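Local coordinates for protein iron-containing alcohol dehydrogenase (Ralstonia eutropha, PDB 3JZD) that probably reduces maleylacetate to 3-oxoadipate with NADH or NADPH, as a homodimeric member of the iron-containing alcohol dehydrogenase family active in aromatic breakdown, at residues Val41-Pro45 with Asn46-Glu50. Residues are numbered along the deposited sequence; the frame is centred on the assembly and turned at random.
Sequences VLCTP and NQQAE. With NAD (nicotinamide-adenine-dinucleotide), chain E.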
loop_
_atom_site.group_PDB
_atom_site.type_symbol
_atom_site.label_atom_id
_atom_site.label_comp_id
_atom_site.label_asym_id
_atom_site.label_seq_id
_atom_site.Cartn_x
_atom_site.Cartn_y
_atom_site.Cartn_z
ATOM N N VAL A 41 2.326 -27.627 9.824
ATOM C CA VAL A 41 1.180 -27.265 9.008
ATOM C C VAL A 41 -0.077 -27.394 9.869
ATOM O O VAL A 41 -0.307 -28.439 10.535
ATOM C CB VAL A 41 1.069 -28.168 7.748
ATOM C CG1 VAL A 41 -0.154 -27.710 6.888
ATOM C CG2 VAL A 41 2.401 -28.168 6.952
ATOM N N LEU A 42 -0.896 -26.352 9.821
ATOM C CA LEU A 42 -2.085 -26.246 10.613
ATOM C C LEU A 42 -3.315 -26.259 9.738
ATOM O O LEU A 42 -3.319 -25.654 8.649
ATOM C CB LEU A 42 -2.063 -24.907 11.363
ATOM C CG LEU A 42 -0.839 -24.538 12.198
ATOM C CD1 LEU A 42 -0.911 -23.074 12.733
ATOM C CD2 LEU A 42 -0.683 -25.545 13.319
ATOM N N CYS A 43 -4.371 -26.900 10.217
ATOM C CA CYS A 43 -5.664 -26.882 9.517
ATOM C C CYS A 43 -6.785 -27.299 10.435
ATOM O O CYS A 43 -6.544 -27.727 11.570
ATOM C CB CYS A 43 -5.642 -27.818 8.296
ATOM S SG CYS A 43 -5.327 -29.552 8.671
ATOM N N THR A 44 -8.008 -27.166 9.938
ATOM C CA THR A 44 -9.172 -27.682 10.629
ATOM C C THR A 44 -9.249 -29.168 10.191
ATOM O O THR A 44 -8.628 -29.547 9.194
ATOM C CB THR A 44 -10.464 -26.999 10.183
ATOM O OG1 THR A 44 -10.615 -27.178 8.773
ATOM C CG2 THR A 44 -10.467 -25.522 10.481
ATOM N N PRO A 45 -10.051 -29.993 10.890
ATOM C CA PRO A 45 -10.125 -31.389 10.459
ATOM C C PRO A 45 -10.707 -31.527 9.055
ATOM O O PRO A 45 -10.387 -32.494 8.366
ATOM C CB PRO A 45 -11.032 -32.053 11.509
ATOM C CG PRO A 45 -11.079 -31.105 12.679
ATOM C CD PRO A 45 -10.876 -29.723 12.083
ATOM N N ASN A 46 -11.484 -30.536 8.612
ATOM C CA ASN A 46 -12.094 -30.542 7.278
ATOM C C ASN A 46 -11.143 -30.219 6.151
ATOM O O ASN A 46 -11.499 -30.411 4.995
ATOM C CB ASN A 46 -13.209 -29.493 7.169
ATOM C CG ASN A 46 -14.403 -29.805 8.010
ATOM O OD1 ASN A 46 -14.654 -30.958 8.382
ATOM N ND2 ASN A 46 -15.193 -28.772 8.289
ATOM N N GLN A 47 -9.974 -29.652 6.466
ATOM C CA GLN A 47 -9.020 -29.300 5.414
ATOM C C GLN A 47 -7.733 -30.091 5.528
ATOM O O GLN A 47 -6.679 -29.619 5.153
ATOM C CB GLN A 47 -8.777 -27.771 5.378
ATOM C CG GLN A 47 -9.908 -27.015 4.676
ATOM C CD GLN A 47 -9.763 -25.505 4.726
ATOM O OE1 GLN A 47 -9.857 -24.875 5.802
ATOM N NE2 GLN A 47 -9.555 -24.909 3.552
ATOM N N GLN A 48 -7.816 -31.340 5.986
ATOM C CA GLN A 48 -6.604 -32.133 6.080
ATOM C C GLN A 48 -6.008 -32.450 4.729
ATOM O O GLN A 48 -4.795 -32.541 4.632
ATOM C CB GLN A 48 -6.831 -33.417 6.856
ATOM C CG GLN A 48 -7.248 -33.127 8.267
ATOM C CD GLN A 48 -7.547 -34.371 9.053
ATOM O OE1 GLN A 48 -6.631 -35.121 9.432
ATOM N NE2 GLN A 48 -8.838 -34.575 9.353
ATOM N N ALA A 49 -6.844 -32.648 3.702
ATOM C CA ALA A 49 -6.337 -32.963 2.363
ATOM C C ALA A 49 -5.395 -31.861 1.841
ATOM O O ALA A 49 -4.307 -32.151 1.331
ATOM C CB ALA A 49 -7.491 -33.186 1.380
ATOM N N GLU A 50 -5.819 -30.610 1.975
ATOM C CA GLU A 50 -5.002 -29.469 1.521
ATOM C C GLU A 50 -3.746 -29.412 2.352
ATOM O O GLU A 50 -2.659 -29.262 1.820
ATOM C CB GLU A 50 -5.733 -28.132 1.685
ATOM C CG GLU A 50 -6.957 -27.938 0.835
ATOM C CD GLU A 50 -8.283 -28.327 1.532
ATOM O OE1 GLU A 50 -8.467 -29.531 1.880
ATOM O OE2 GLU A 50 -9.155 -27.407 1.657
HETATM P PA NAD E . -13.342 -20.456 9.149
HETATM O O1A NAD E . -11.848 -20.325 9.183
HETATM O O2A NAD E . -13.837 -20.540 10.528
HETATM O O5B NAD E . -13.789 -21.600 8.112
HETATM C C5B NAD E . -15.105 -22.148 8.156
HETATM C C4B NAD E . -15.082 -23.540 7.551
HETATM O O4B NAD E . -14.802 -23.507 6.166
HETATM C C3B NAD E . -13.976 -24.388 8.168
HETATM O O3B NAD E . -14.420 -25.693 8.410
HETATM C C2B NAD E . -12.915 -24.468 7.098
HETATM O O2B NAD E . -12.140 -25.640 7.199
HETATM C C1B NAD E . -13.771 -24.411 5.837
HETATM N N9A NAD E . -13.038 -23.881 4.688
HETATM C C8A NAD E . -12.306 -22.721 4.706
HETATM N N7A NAD E . -11.805 -22.531 3.475
HETATM C C5A NAD E . -12.179 -23.535 2.670
HETATM C C6A NAD E . -11.896 -23.842 1.331
HETATM N N6A NAD E . -11.429 -22.953 0.478
HETATM N N1A NAD E . -12.404 -25.005 0.806
HETATM C C2A NAD E . -13.170 -25.849 1.574
HETATM N N3A NAD E . -13.459 -25.543 2.892
HETATM C C4A NAD E . -12.949 -24.407 3.443
HETATM O O3 NAD E . -14.121 -19.219 8.468
HETATM P PN NAD E . -13.578 -17.716 8.272
HETATM O O1N NAD E . -14.864 -16.923 8.044
HETATM O O2N NAD E . -12.455 -17.706 7.313
HETATM O O5D NAD E . -12.924 -17.284 9.626
HETATM C C5D NAD E . -13.693 -16.680 10.624
HETATM C C4D NAD E . -12.868 -16.713 11.895
HETATM O O4D NAD E . -11.741 -15.902 11.677
HETATM C C3D NAD E . -13.605 -16.108 13.074
HETATM O O3D NAD E . -13.071 -16.652 14.242
HETATM C C2D NAD E . -13.257 -14.658 12.964
HETATM O O2D NAD E . -13.465 -13.969 14.171
HETATM C C1D NAD E . -11.791 -14.783 12.543
HETATM N N1N NAD E . -11.303 -13.550 11.904
HETATM C C2N NAD E . -10.301 -12.856 12.532
HETATM C C3N NAD E . -9.798 -11.691 11.972
HETATM C C7N NAD E . -8.632 -10.974 12.613
HETATM O O7N NAD E . -8.100 -9.835 12.008
HETATM N N7N NAD E . -8.057 -11.412 13.718
HETATM C C4N NAD E . -10.329 -11.237 10.753
HETATM C C5N NAD E . -11.338 -11.953 10.119
HETATM C C6N NAD E . -11.806 -13.134 10.699
HETATM O O HOH W 1 -7.844 -25.233 7.681
#
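T44 and Q47 come together on the 2'-hydroxyl of the adenosine ribose of NAD. T44 OG1 gives its proton to NAD O2B at 2.7 Å, and NAD O2B donates to Q47 OE1 at 2.8 Å. The threonine hydroxyl lies between its own backbone N and carbonyl carbon (chi1 58°), which aims it at the sugar. The extended glutamine reaches past the ribose to the adenine, where Q47 NE2 comes within 3.1 Å of NAD C5A. An amide suits this place because it accepts through one end and donates through the other: NE2 bonds to T121 and to E50 OE2, the latter met from above the carboxylate plane, and these bonds fix the amide's rotation. A water donates to Q47 OE1 and accepts from the backbone N of T44. N46 adds a longer bond from ND2 to the neighbouring hydroxyl, NAD O3B, at 3.2 Å.

All this sits where strand 39-42 of the parallel sheet gives way to helix 48-58 in a beta-alpha-beta unit, at the carboxyl-terminal end of the strand, where nucleotides bind in Rossmann-like folds.

Backbone and amide bonds shape the turn. Q47 N donates to T44 O over 3.0 Å, closing a type I beta-turn across P45 and N46 that sets Q47 at the N-cap of the helix. The proline ring holds phi of P45 near -63°, the value the first corner residue needs. Q48 CG stands beside its backbone N and the extended chain runs alongside the turn, bringing NE2 to P45 O at 2.8 Å, nearly straight (164°), on a lone pair and in the plane of both groups.

On the buried side C43 SG rests 3.9 Å from Q48 CA, and C43 and V41 both pack on A51 of the helix.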